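Local coordinates for protein flap endonuclease 1 (Desulfurococcus amylolyticus, PDB 3ORY) that probably cleaves the 5' flaps of branched DNA as a structure-specific, metal-dependent endonuclease in replication and repair, at residues Val9-Val13 with Arg103-Arg108; Lys36-Asp41 with Asp179-Ser185; Tyr91-Gly95 with Ala165-Ala171; Lys96-Leu100 with Leu141-Val146; Ser190-Gly194 with Tyr296-Pro300. All coordinates share one frame; numbering follows the deposited sequence.

How the contacts relate
Contacts 2 and 3 share the central sheet: strands 37-41 and 88-93 are neighbours, Ile40 O accepts from Val92 N, and the centres lie about 12 Å apart. Contact 5 sits beside both, joined through Ser183 OG to Ser190 OG and through Glu166 OE1 to Tyr296 OH. Contact 4 meets contact 3 where Phe93 packs on Val146, and it touches contact 1 through Ile105. Contacts 1 to 3 surround an acidic pocket that probably corresponds to the active site. Bound phosphate, probably from the crystallisation liquor, lies close to the side chain of Glu104 and about 3 Å (nearest atoms) from that of Asp41. Contacts 4 and 5 do not touch, their centres about 22 Å apart.

Contact 1 of 5, residues Val9-Val13 with Arg103-Arg108; sequences VDMGV and REIERR
Arg103 and Arg107, one turn apart on helix 102-125, hold the N-terminal loop 9-13 against the foot of the helix that in flap endonucleases rises into the arch beside the active site. Arg103 makes two hydrogen bonds to a neutral acceptor, the backbone oxygen of Gly12, which it meets side-on: NE is 2.9 Å and NH1 3.1 Å from Gly12 O. The oxygen lies in the guanidinium plane, although NE stands well above the carbonyl plane of Gly12. NH2 of the same arginine serves Pro253 O. With an alanine here the NE and NH1 donors are gone, and Gly12 O would probably lose its hold on the helix, freeing the loop to shift.

The charged part is a network of four residues. Arg107 sends NH2 to Asp10 OD2 at 3.2 Å, while its NE bond to the same oxygen is weak; the carboxylate and guanidinium planes stand 53° apart. On its far side Arg107 NH1 reaches the syn lone pair of Glu106 OE1, which also faces Arg103 NH2 by charge alone.

Met11 supplies the apolar part. Bent at chi2 and chi3, its chain crosses Glu104 at about a right angle and places CE 4.0 Å from Glu104 CB; CE also lies 3.3 Å from backbone Glu104 O. The loop is braced by an Asx turn, in which Gly12 N donates to Asp10 OD1 at 3.0 Å, from above the carboxylate plane.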
# COMPACT_ATOMS: atom_id res chain seq x y z
N VAL A 9 1.85 7.31 0.86
CA VAL A 9 2.56 7.19 2.14
C VAL A 9 3.31 5.86 2.29
O VAL A 9 2.82 4.81 1.87
CB VAL A 9 1.63 7.42 3.36
CG1 VAL A 9 1.23 8.88 3.47
CG2 VAL A 9 0.38 6.53 3.28
N ASP A 10 4.51 5.91 2.86
CA ASP A 10 5.32 4.71 3.06
C ASP A 10 4.96 4.07 4.38
O ASP A 10 5.22 4.64 5.45
CB ASP A 10 6.82 5.03 3.03
CG ASP A 10 7.68 3.88 3.58
OD1 ASP A 10 7.35 2.69 3.33
OD2 ASP A 10 8.68 4.16 4.27
N MET A 11 4.36 2.88 4.31
CA MET A 11 3.91 2.16 5.51
C MET A 11 4.70 0.86 5.72
O MET A 11 4.30 0.00 6.52
CB MET A 11 2.41 1.83 5.42
CG MET A 11 1.47 3.03 5.33
SD MET A 11 1.69 4.25 6.62
CE MET A 11 1.32 3.33 8.11
N GLY A 12 5.83 0.71 5.02
CA GLY A 12 6.55 -0.54 5.07
C GLY A 12 8.02 -0.38 4.76
O GLY A 12 8.72 0.36 5.44
N VAL A 13 8.48 -1.10 3.75
CA VAL A 13 9.85 -1.00 3.29
C VAL A 13 9.83 -0.21 1.98
O VAL A 13 9.28 -0.67 0.98
CB VAL A 13 10.46 -2.40 3.07
CG1 VAL A 13 11.86 -2.31 2.47
CG2 VAL A 13 10.48 -3.19 4.39
N ARG A 103 5.69 -2.34 12.16
CA ARG A 103 6.31 -1.44 11.20
C ARG A 103 5.35 -0.32 10.77
O ARG A 103 5.76 0.85 10.71
CB ARG A 103 6.89 -2.20 10.00
CG ARG A 103 7.50 -1.29 8.90
CD ARG A 103 8.74 -0.51 9.39
NE ARG A 103 9.41 0.14 8.27
CZ ARG A 103 10.58 0.78 8.34
NH1 ARG A 103 11.11 1.32 7.25
NH2 ARG A 103 11.22 0.87 9.50
N GLU A 104 4.09 -0.64 10.50
CA GLU A 104 3.12 0.39 10.12
C GLU A 104 3.01 1.45 11.20
O GLU A 104 2.89 2.63 10.91
CB GLU A 104 1.72 -0.19 9.86
CG GLU A 104 1.60 -0.99 8.58
CD GLU A 104 0.22 -1.63 8.43
OE1 GLU A 104 -0.63 -1.51 9.35
OE2 GLU A 104 -0.01 -2.27 7.39
N ILE A 105 3.04 1.02 12.46
CA ILE A 105 2.90 1.96 13.58
C ILE A 105 4.14 2.85 13.69
O ILE A 105 4.03 4.05 13.93
CB ILE A 105 2.61 1.24 14.90
CG1 ILE A 105 1.19 0.65 14.87
CG2 ILE A 105 2.81 2.18 16.11
CD1 ILE A 105 0.99 -0.47 15.84
N GLU A 106 5.31 2.24 13.52
CA GLU A 106 6.57 2.99 13.53
C GLU A 106 6.63 4.00 12.37
O GLU A 106 7.12 5.13 12.54
CB GLU A 106 7.77 2.04 13.50
CG GLU A 106 9.14 2.74 13.56
CD GLU A 106 9.64 3.22 12.20
OE1 GLU A 106 9.11 2.78 11.17
OE2 GLU A 106 10.60 4.03 12.16
N ARG A 107 6.16 3.57 11.19
CA ARG A 107 6.12 4.44 10.01
C ARG A 107 5.20 5.63 10.26
O ARG A 107 5.58 6.77 10.01
CB ARG A 107 5.66 3.69 8.75
CG ARG A 107 6.68 2.68 8.22
CD ARG A 107 8.08 3.12 8.56
NE ARG A 107 8.64 4.03 7.59
CZ ARG A 107 9.77 4.71 7.75
NH1 ARG A 107 10.48 4.63 8.88
NH2 ARG A 107 10.18 5.51 6.78
N ARG A 108 4.00 5.36 10.77
CA ARG A 108 3.06 6.44 11.11
C ARG A 108 3.67 7.46 12.09
O ARG A 108 3.61 8.67 11.86
CB ARG A 108 1.75 5.86 11.67
CG ARG A 108 0.71 6.92 11.94
CD ARG A 108 -0.55 6.37 12.58
NE ARG A 108 -1.35 7.49 13.10
CZ ARG A 108 -1.20 8.01 14.32
NH1 ARG A 108 -0.29 7.52 15.17
NH2 ARG A 108 -1.97 9.03 14.70

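Contact 2 of 5, residues Lys36-Asp41 with Asp179-Ser185; sequences KIIVID and DAYASAS
Lys36 lies over one face of the Tyr181 ring, its aliphatic chain crossing the ring obliquely. CD sits 3.9 Å from the centroid of the Tyr181 ring in a CH-pi contact, and NZ continues over the same face as a cation-pi partner, 4.9 Å from that centroid and 19° off the ring normal. Tyr181 keeps CG anti to its own backbone N (chi1 171°), which turns the ring alongside Ile38 so that both point the same way. Ile38 CD1 then meets the edge of the ring, 3.9 Å from Tyr181 CD2.

Beyond the ring, Ile38 and Ile40 share one face of the sheet with Ala182 and Ala184. The two branches of Ile38 divide the work: CG2 comes to 3.6 Å from Ala184 CB, and CD1 packs on Ala182 CB. Val39 points to the other face, where CG1 presses on Ala180 CB and helix 167-176 covers it with Ile174 and Val175. Ser183 is on that face too, its OG hydrogen-bonded to Ser190 OG, Ser195 OG and Lys197 O.

Between the faces the backbones pair in parallel. Val39 N donates to Ala182 O at 3.0 Å, Ala184 N to Val39 O at 2.8 Å, and Asp41 N to Ala184 O. At the end of the pair a water donates to both Asp41 O and Ala184 O, while Asp41 OD2 caps helix 42-52 at Asn44 N. Adjacent parallel strands with acidic side chains gathered near their C-terminal ends are typical of the PIN-like nuclease core, where such carboxylates probably hold the catalytic metals.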
# COMPACT_ATOMS: atom_id res chain seq x y z
N LYS A 36 -6.13 -8.77 -16.32
CA LYS A 36 -5.20 -9.31 -15.31
C LYS A 36 -5.81 -9.34 -13.91
O LYS A 36 -6.60 -8.47 -13.54
CB LYS A 36 -3.87 -8.54 -15.28
CG LYS A 36 -3.09 -8.55 -16.61
CD LYS A 36 -2.39 -9.88 -16.86
CE LYS A 36 -2.18 -10.18 -18.36
NZ LYS A 36 -1.62 -9.02 -19.10
N ILE A 37 -5.45 -10.36 -13.15
CA ILE A 37 -5.81 -10.44 -11.74
C ILE A 37 -4.71 -9.76 -10.94
O ILE A 37 -3.54 -10.12 -11.06
CB ILE A 37 -6.00 -11.91 -11.28
CG1 ILE A 37 -7.09 -12.59 -12.12
CG2 ILE A 37 -6.32 -11.96 -9.76
CD1 ILE A 37 -7.19 -14.12 -11.94
N ILE A 38 -5.09 -8.77 -10.14
CA ILE A 38 -4.12 -8.04 -9.33
C ILE A 38 -4.48 -8.23 -7.86
O ILE A 38 -5.62 -7.99 -7.46
CB ILE A 38 -4.08 -6.52 -9.69
CG1 ILE A 38 -3.73 -6.30 -11.16
CG2 ILE A 38 -3.11 -5.75 -8.77
CD1 ILE A 38 -2.37 -6.78 -11.58
N VAL A 39 -3.51 -8.71 -7.08
CA VAL A 39 -3.75 -8.89 -5.65
C VAL A 39 -3.27 -7.68 -4.86
O VAL A 39 -2.08 -7.38 -4.80
CB VAL A 39 -3.24 -10.26 -5.12
CG1 VAL A 39 -1.75 -10.45 -5.36
CG2 VAL A 39 -3.59 -10.45 -3.64
N ILE A 40 -4.22 -6.97 -4.25
CA ILE A 40 -3.94 -5.68 -3.63
C ILE A 40 -3.83 -5.82 -2.12
O ILE A 40 -4.77 -6.27 -1.45
CB ILE A 40 -5.05 -4.65 -3.97
CG1 ILE A 40 -5.24 -4.57 -5.49
CG2 ILE A 40 -4.73 -3.27 -3.35
CD1 ILE A 40 -6.58 -3.89 -5.92
N ASP A 41 -2.68 -5.44 -1.57
CA ASP A 41 -2.52 -5.50 -0.14
C ASP A 41 -3.53 -4.57 0.50
O ASP A 41 -3.61 -3.38 0.15
CB ASP A 41 -1.11 -5.16 0.30
CG ASP A 41 -0.92 -5.33 1.78
OD1 ASP A 41 -0.68 -6.47 2.23
OD2 ASP A 41 -1.05 -4.32 2.51
N ASP A 179 -1.78 -17.38 -9.38
CA ASP A 179 -3.19 -17.07 -9.11
C ASP A 179 -3.48 -15.58 -9.20
O ASP A 179 -4.62 -15.16 -9.01
CB ASP A 179 -3.62 -17.65 -7.75
CG ASP A 179 -3.72 -19.17 -7.77
OD1 ASP A 179 -4.01 -19.75 -8.83
OD2 ASP A 179 -3.49 -19.79 -6.72
N ALA A 180 -2.45 -14.79 -9.46
CA ALA A 180 -2.57 -13.37 -9.77
C ALA A 180 -1.38 -13.00 -10.62
O ALA A 180 -0.34 -13.65 -10.57
CB ALA A 180 -2.61 -12.51 -8.51
N TYR A 181 -1.55 -11.94 -11.41
CA TYR A 181 -0.49 -11.45 -12.28
C TYR A 181 0.59 -10.71 -11.48
O TYR A 181 1.78 -10.85 -11.77
CB TYR A 181 -1.09 -10.54 -13.35
CG TYR A 181 -0.07 -9.82 -14.18
CD1 TYR A 181 0.66 -10.48 -15.17
CD2 TYR A 181 0.17 -8.46 -13.97
CE1 TYR A 181 1.63 -9.79 -15.93
CE2 TYR A 181 1.11 -7.77 -14.71
CZ TYR A 181 1.83 -8.43 -15.69
OH TYR A 181 2.76 -7.72 -16.41
N ALA A 182 0.17 -9.93 -10.49
CA ALA A 182 1.09 -9.11 -9.72
C ALA A 182 0.46 -8.74 -8.39
O ALA A 182 -0.75 -8.78 -8.25
CB ALA A 182 1.45 -7.84 -10.51
N SER A 183 1.31 -8.40 -7.42
CA SER A 183 0.86 -7.85 -6.15
C SER A 183 0.83 -6.33 -6.33
O SER A 183 1.48 -5.80 -7.24
CB SER A 183 1.79 -8.26 -4.99
OG SER A 183 3.15 -8.08 -5.33
N ALA A 184 0.06 -5.64 -5.50
CA ALA A 184 -0.06 -4.19 -5.61
C ALA A 184 -0.01 -3.55 -4.24
O ALA A 184 -0.76 -3.94 -3.32
CB ALA A 184 -1.34 -3.79 -6.37
N SER A 185 0.86 -2.55 -4.12
CA SER A 185 1.10 -1.86 -2.85
C SER A 185 2.03 -0.68 -3.14
O SER A 185 2.67 -0.66 -4.18
CB SER A 185 1.81 -2.80 -1.87
OG SER A 185 2.03 -2.17 -0.62
O HOH W 1 -2.02 -2.12 -1.55

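Contact 3 of 5, residues Tyr91-Gly95 with Ala165-Ala171; sequences YVFDG and AEGEAQA
Val92, near the C-terminal end of strand 88-93, and Asp94, just past it, pack against the start of helix 167-176, the helix that follows the neighbouring parallel strand 160-162 in the alpha/beta core. The rotamer of Val92 splits its two methyls between two parts of the helix. CG1 sits between the backbone N and the carbonyl carbon (chi1 54°) and rests 3.6 Å from Gly167 O and 3.8 Å from Ala171 CB. CG2, anti to the N, meets CB and CG of Gln170, 3.7 Å away at CG. Gln170 then bends at chi2, which leads its amide off to Thr303.

Gly167 lets the chains come close: its CA is only 4.2 Å from Asp94 CA, and a side chain there would point into the strand. Asp94 turns its carboxylate to the N-terminal end of the helix (chi1 -154°), where OD1 accepts from Gly167 N at 3.0 Å. The donor approaches from well above the carboxylate plane. OD1 also pairs with Lys101, and OD2 takes Lys96 N, so both oxygens are engaged and the rotation of the group is probably fixed. Just past it, Gly95 N donates to Ala165 O at 2.8 Å in a nearly straight bond, 171° at the hydrogen.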
# COMPACT_ATOMS: atom_id res chain seq x y z
N TYR A 91 -8.35 -8.32 -2.91
CA TYR A 91 -7.62 -7.74 -1.80
C TYR A 91 -7.12 -8.85 -0.88
O TYR A 91 -7.68 -9.94 -0.87
CB TYR A 91 -8.50 -6.75 -1.03
CG TYR A 91 -8.68 -5.44 -1.78
CD1 TYR A 91 -7.86 -4.34 -1.53
CD2 TYR A 91 -9.66 -5.32 -2.77
CE1 TYR A 91 -8.03 -3.13 -2.23
CE2 TYR A 91 -9.83 -4.13 -3.47
CZ TYR A 91 -9.01 -3.05 -3.20
OH TYR A 91 -9.20 -1.89 -3.90
N VAL A 92 -6.05 -8.58 -0.15
CA VAL A 92 -5.56 -9.53 0.84
C VAL A 92 -5.36 -8.80 2.17
O VAL A 92 -4.73 -7.74 2.22
CB VAL A 92 -4.26 -10.26 0.38
CG1 VAL A 92 -3.16 -9.28 -0.02
CG2 VAL A 92 -3.78 -11.25 1.46
N PHE A 93 -5.92 -9.36 3.23
CA PHE A 93 -5.85 -8.74 4.54
C PHE A 93 -4.99 -9.53 5.50
O PHE A 93 -5.03 -10.77 5.51
CB PHE A 93 -7.26 -8.52 5.11
CG PHE A 93 -8.03 -7.45 4.39
CD1 PHE A 93 -7.79 -6.11 4.64
CD2 PHE A 93 -9.00 -7.78 3.45
CE1 PHE A 93 -8.51 -5.09 3.97
CE2 PHE A 93 -9.72 -6.79 2.76
CZ PHE A 93 -9.46 -5.44 3.02
N ASP A 94 -4.25 -8.79 6.32
CA ASP A 94 -3.25 -9.30 7.25
C ASP A 94 -3.91 -10.19 8.28
O ASP A 94 -5.08 -10.00 8.61
CB ASP A 94 -2.57 -8.11 7.94
CG ASP A 94 -1.16 -8.42 8.42
OD1 ASP A 94 -0.20 -8.10 7.69
OD2 ASP A 94 -1.01 -8.98 9.53
N GLY A 95 -3.15 -11.15 8.80
CA GLY A 95 -3.61 -12.01 9.88
C GLY A 95 -3.69 -11.30 11.22
O GLY A 95 -4.35 -11.78 12.14
N ALA A 165 -0.72 -14.45 8.15
CA ALA A 165 0.22 -13.51 8.75
C ALA A 165 0.33 -12.26 7.88
O ALA A 165 -0.69 -11.66 7.59
CB ALA A 165 1.61 -14.19 8.97
N GLU A 166 1.54 -11.89 7.44
CA GLU A 166 1.70 -10.66 6.64
C GLU A 166 0.88 -10.68 5.35
O GLU A 166 0.96 -11.64 4.56
CB GLU A 166 3.18 -10.41 6.27
CG GLU A 166 4.10 -10.11 7.46
CD GLU A 166 4.69 -11.37 8.08
OE1 GLU A 166 4.25 -12.49 7.71
OE2 GLU A 166 5.62 -11.25 8.90
N GLY A 167 0.07 -9.63 5.15
CA GLY A 167 -0.71 -9.44 3.93
C GLY A 167 0.19 -9.42 2.70
O GLY A 167 -0.13 -10.04 1.68
N GLU A 168 1.31 -8.71 2.81
CA GLU A 168 2.27 -8.59 1.70
C GLU A 168 2.88 -9.93 1.30
O GLU A 168 3.14 -10.16 0.12
CB GLU A 168 3.38 -7.58 2.04
CG GLU A 168 2.88 -6.14 2.30
CD GLU A 168 2.53 -5.37 1.01
OE1 GLU A 168 2.74 -5.90 -0.11
OE2 GLU A 168 2.04 -4.23 1.12
N ALA A 169 3.12 -10.79 2.29
CA ALA A 169 3.65 -12.15 2.05
C ALA A 169 2.65 -13.04 1.33
O ALA A 169 3.01 -13.80 0.42
CB ALA A 169 4.04 -12.80 3.40
N GLN A 170 1.39 -13.00 1.77
CA GLN A 170 0.31 -13.74 1.12
C GLN A 170 0.08 -13.24 -0.31
O GLN A 170 -0.14 -14.05 -1.21
CB GLN A 170 -1.00 -13.67 1.92
CG GLN A 170 -2.13 -14.53 1.34
CD GLN A 170 -1.83 -16.02 1.40
OE1 GLN A 170 -1.20 -16.50 2.34
NE2 GLN A 170 -2.28 -16.76 0.38
N ALA A 171 0.14 -11.92 -0.50
CA ALA A 171 0.05 -11.34 -1.85
C ALA A 171 1.14 -11.93 -2.76
O ALA A 171 0.84 -12.42 -3.85
CB ALA A 171 0.16 -9.80 -1.81
O HOH W 2 2.07 -6.87 5.43

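Contact 4 of 5, residues Lys96-Leu100 with Leu141-Val146; sequences KPPEL and LTEEMV
Pro98 fits its ring between Leu141 and the first turn of helix 143-156, and each ring carbon has its own neighbours. CB lies 3.4 Å from Leu141 O and 3.9 Å from the methyl Leu141 CD2. CG is 3.3 Å from Leu141 O, touches Thr142 C, and reaches Val146 CG2 at 3.9 Å. CD closes the ring next to the carboxylate of Glu143, 3.6 Å from OE1, an oxygen that also brushes Pro97 CB. Tyr43 of helix 42-52 touches the same proline. A glycine in its place lacks the ring, which would probably open a gap between Leu141 and Val146 and leave the 96-100 turn less rigid.

Glu99 makes the polar link. Its chain, bent at chi2, swings back across the helix start, where OE2 accepts from Glu143 N at 2.9 Å, on the syn side and 32° out of the carboxylate plane. The negative charge there is likely to be favoured by the helix dipole. Within the same turn Thr142 OG1 accepts from Met145 N at 3.2 Å, and Thr142 N gives a weak bond back to Met145 SD. Together these bonds form a capping box at a helix N-terminus, with a carboxylate from the loop after strand 88-93 taking one more backbone N-H.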
# COMPACT_ATOMS: atom_id res chain seq x y z
N LYS A 96 -3.04 -10.15 11.33
CA LYS A 96 -3.06 -9.37 12.57
C LYS A 96 -3.83 -8.07 12.39
O LYS A 96 -3.84 -7.50 11.30
CB LYS A 96 -1.62 -9.06 13.04
CG LYS A 96 -0.82 -10.30 13.51
CD LYS A 96 -1.59 -11.07 14.58
CE LYS A 96 -0.99 -12.45 14.83
NZ LYS A 96 0.43 -12.33 15.31
N PRO A 97 -4.49 -7.59 13.48
CA PRO A 97 -5.15 -6.29 13.37
C PRO A 97 -4.13 -5.17 13.15
O PRO A 97 -2.97 -5.31 13.55
CB PRO A 97 -5.89 -6.13 14.72
CG PRO A 97 -5.42 -7.21 15.60
CD PRO A 97 -4.73 -8.25 14.77
N PRO A 98 -4.54 -4.06 12.50
CA PRO A 98 -3.59 -3.02 12.14
C PRO A 98 -2.97 -2.36 13.37
O PRO A 98 -1.84 -1.85 13.29
CB PRO A 98 -4.45 -2.02 11.35
CG PRO A 98 -5.86 -2.26 11.85
CD PRO A 98 -5.91 -3.73 12.09
N GLU A 99 -3.68 -2.39 14.51
CA GLU A 99 -3.12 -1.88 15.78
C GLU A 99 -1.90 -2.65 16.24
O GLU A 99 -1.16 -2.18 17.10
CB GLU A 99 -4.17 -1.90 16.91
CG GLU A 99 -5.39 -1.00 16.64
CD GLU A 99 -6.50 -1.74 15.92
OE1 GLU A 99 -6.23 -2.78 15.28
OE2 GLU A 99 -7.66 -1.29 16.01
N LEU A 100 -1.66 -3.84 15.67
CA LEU A 100 -0.57 -4.68 16.13
C LEU A 100 0.47 -4.91 15.03
O LEU A 100 1.24 -5.85 15.10
CB LEU A 100 -1.11 -6.01 16.67
CG LEU A 100 -2.12 -5.89 17.82
CD1 LEU A 100 -2.63 -7.27 18.22
CD2 LEU A 100 -1.52 -5.14 19.03
N LEU A 141 -5.37 3.49 11.16
CA LEU A 141 -6.22 2.40 10.67
C LEU A 141 -6.57 1.49 11.85
O LEU A 141 -5.67 0.97 12.50
CB LEU A 141 -5.51 1.59 9.57
CG LEU A 141 -6.31 0.43 8.96
CD1 LEU A 141 -7.57 0.95 8.26
CD2 LEU A 141 -5.43 -0.37 8.01
N THR A 142 -7.86 1.31 12.11
CA THR A 142 -8.30 0.46 13.21
C THR A 142 -8.93 -0.83 12.69
O THR A 142 -9.30 -0.94 11.52
CB THR A 142 -9.36 1.15 14.08
OG1 THR A 142 -10.60 1.17 13.37
CG2 THR A 142 -8.94 2.58 14.46
N GLU A 143 -9.06 -1.81 13.58
CA GLU A 143 -9.71 -3.07 13.26
C GLU A 143 -11.16 -2.89 12.78
O GLU A 143 -11.59 -3.56 11.85
CB GLU A 143 -9.60 -4.03 14.47
CG GLU A 143 -10.29 -5.40 14.31
CD GLU A 143 -9.81 -6.22 13.11
OE1 GLU A 143 -8.68 -5.98 12.59
OE2 GLU A 143 -10.59 -7.10 12.68
N GLU A 144 -11.91 -1.96 13.38
CA GLU A 144 -13.28 -1.66 12.93
C GLU A 144 -13.31 -1.15 11.49
O GLU A 144 -14.19 -1.53 10.71
CB GLU A 144 -13.99 -0.67 13.89
CG GLU A 144 -15.33 -0.12 13.36
CD GLU A 144 -16.05 0.83 14.34
OE1 GLU A 144 -15.40 1.39 15.25
OE2 GLU A 144 -17.28 1.02 14.19
N MET A 145 -12.35 -0.30 11.12
CA MET A 145 -12.26 0.19 9.74
C MET A 145 -11.94 -0.95 8.76
O MET A 145 -12.46 -0.98 7.64
CB MET A 145 -11.23 1.31 9.62
CG MET A 145 -11.61 2.57 10.42
SD MET A 145 -10.18 3.60 10.85
CE MET A 145 -9.64 4.10 9.24
N VAL A 146 -11.09 -1.88 9.20
CA VAL A 146 -10.78 -3.08 8.40
C VAL A 146 -12.04 -3.94 8.21
O VAL A 146 -12.34 -4.38 7.10
CB VAL A 146 -9.61 -3.89 9.01
CG1 VAL A 146 -9.43 -5.24 8.29
CG2 VAL A 146 -8.31 -3.06 8.96

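Contact 5 of 5, residues Ser190-Gly194 with Tyr296-Pro300; sequences SLLFG and YFLQP
Phe193 and Phe297 lie face against face where two helices end: helix 189-192 stops in a Schellman motif with Gly194 at its C-prime position, and helix 290-298 stops beside it. The rings form an offset stack, their planes only 1° apart and their centroids 4.3 Å from each other. Phe193 CE1 over Phe297 CD1 and Phe193 CZ over Phe297 CE1 both come to 3.5 Å. Phe193 keeps CG beside its backbone N (chi1 -74°), which swings the ring from the helix end onto its partner.

Other side chains complete the tight half. Leu192 runs alongside Phe297, with CB 3.7 Å from Phe297 CD1, and Pro300 brings CG to 3.7 Å from Phe193 CD1. Ala169 and Ala172 of helix 167-176 also touch Phe193, and Phe297 packs on Ile241 in helix 237-247, probably the first helix of the helix-two-turn-helix element of this family.

The contact loosens toward Tyr296, whose CE2 is 4.1 Å from Phe193 CE1 and whose hydroxyl is held by Glu166. On the backbone side no direct hydrogen bond joins the segments; a single water bridges them instead, donating to Leu192 O at 2.7 Å and to Phe297 O at 2.8 Å.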
# COMPACT_ATOMS: atom_id res chain seq x y z
N SER A 190 6.26 -7.05 -0.67
CA SER A 190 5.88 -8.23 -1.43
C SER A 190 7.03 -8.80 -2.29
O SER A 190 7.12 -10.01 -2.47
CB SER A 190 4.59 -8.01 -2.25
OG SER A 190 4.80 -7.13 -3.35
N LEU A 191 7.92 -7.93 -2.77
CA LEU A 191 9.14 -8.35 -3.48
C LEU A 191 10.09 -9.09 -2.56
O LEU A 191 10.65 -10.12 -2.93
CB LEU A 191 9.85 -7.15 -4.11
CG LEU A 191 9.08 -6.45 -5.24
CD1 LEU A 191 9.78 -5.17 -5.67
CD2 LEU A 191 8.91 -7.39 -6.45
N LEU A 192 10.25 -8.57 -1.34
CA LEU A 192 11.11 -9.22 -0.34
C LEU A 192 10.58 -10.61 -0.00
O LEU A 192 11.36 -11.53 0.22
CB LEU A 192 11.21 -8.36 0.93
CG LEU A 192 12.21 -7.21 1.09
CD1 LEU A 192 12.40 -6.39 -0.15
CD2 LEU A 192 11.71 -6.31 2.23
N PHE A 193 9.25 -10.75 -0.01
CA PHE A 193 8.56 -12.03 0.20
C PHE A 193 8.45 -12.87 -1.07
O PHE A 193 7.76 -13.91 -1.09
CB PHE A 193 7.16 -11.78 0.77
CG PHE A 193 7.14 -11.37 2.22
CD1 PHE A 193 7.72 -12.18 3.21
CD2 PHE A 193 6.49 -10.19 2.60
CE1 PHE A 193 7.66 -11.79 4.57
CE2 PHE A 193 6.42 -9.80 3.95
CZ PHE A 193 7.01 -10.60 4.93
N GLY A 194 9.14 -12.44 -2.12
CA GLY A 194 9.30 -13.26 -3.31
C GLY A 194 8.29 -13.08 -4.43
O GLY A 194 8.22 -13.91 -5.34
N TYR A 296 12.87 -16.14 7.69
CA TYR A 296 11.41 -16.01 7.70
C TYR A 296 10.91 -15.39 6.39
O TYR A 296 9.98 -15.90 5.76
CB TYR A 296 10.88 -15.22 8.91
CG TYR A 296 9.39 -15.09 8.80
CD1 TYR A 296 8.56 -16.15 9.14
CD2 TYR A 296 8.80 -13.93 8.27
CE1 TYR A 296 7.18 -16.06 9.00
CE2 TYR A 296 7.43 -13.84 8.12
CZ TYR A 296 6.62 -14.90 8.49
OH TYR A 296 5.24 -14.84 8.34
N PHE A 297 11.53 -14.28 5.98
CA PHE A 297 11.17 -13.65 4.69
C PHE A 297 11.28 -14.63 3.52
O PHE A 297 10.47 -14.59 2.60
CB PHE A 297 12.01 -12.39 4.43
CG PHE A 297 11.38 -11.13 4.99
CD1 PHE A 297 10.74 -10.22 4.15
CD2 PHE A 297 11.40 -10.86 6.36
CE1 PHE A 297 10.14 -9.05 4.66
CE2 PHE A 297 10.81 -9.69 6.89
CZ PHE A 297 10.18 -8.79 6.02
N LEU A 298 12.26 -15.53 3.58
CA LEU A 298 12.41 -16.56 2.55
C LEU A 298 11.29 -17.59 2.58
O LEU A 298 10.92 -18.11 1.54
CB LEU A 298 13.77 -17.29 2.66
CG LEU A 298 15.03 -16.50 2.28
CD1 LEU A 298 16.28 -17.27 2.71
CD2 LEU A 298 15.05 -16.21 0.79
N GLN A 299 10.77 -17.90 3.77
CA GLN A 299 9.69 -18.88 3.89
C GLN A 299 8.64 -18.39 4.87
O GLN A 299 8.54 -18.91 5.99
CB GLN A 299 10.23 -20.23 4.35
CG GLN A 299 11.27 -20.81 3.42
CD GLN A 299 11.43 -22.29 3.59
OE1 GLN A 299 10.65 -23.08 3.03
NE2 GLN A 299 12.45 -22.70 4.34
N PRO A 300 7.85 -17.38 4.46
CA PRO A 300 6.89 -16.75 5.38
C PRO A 300 5.66 -17.62 5.58
O PRO A 300 5.44 -18.58 4.82
CB PRO A 300 6.52 -15.45 4.66
CG PRO A 300 6.68 -15.78 3.22
CD PRO A 300 7.84 -16.73 3.13
O HOH W 3 11.27 -14.19 -0.03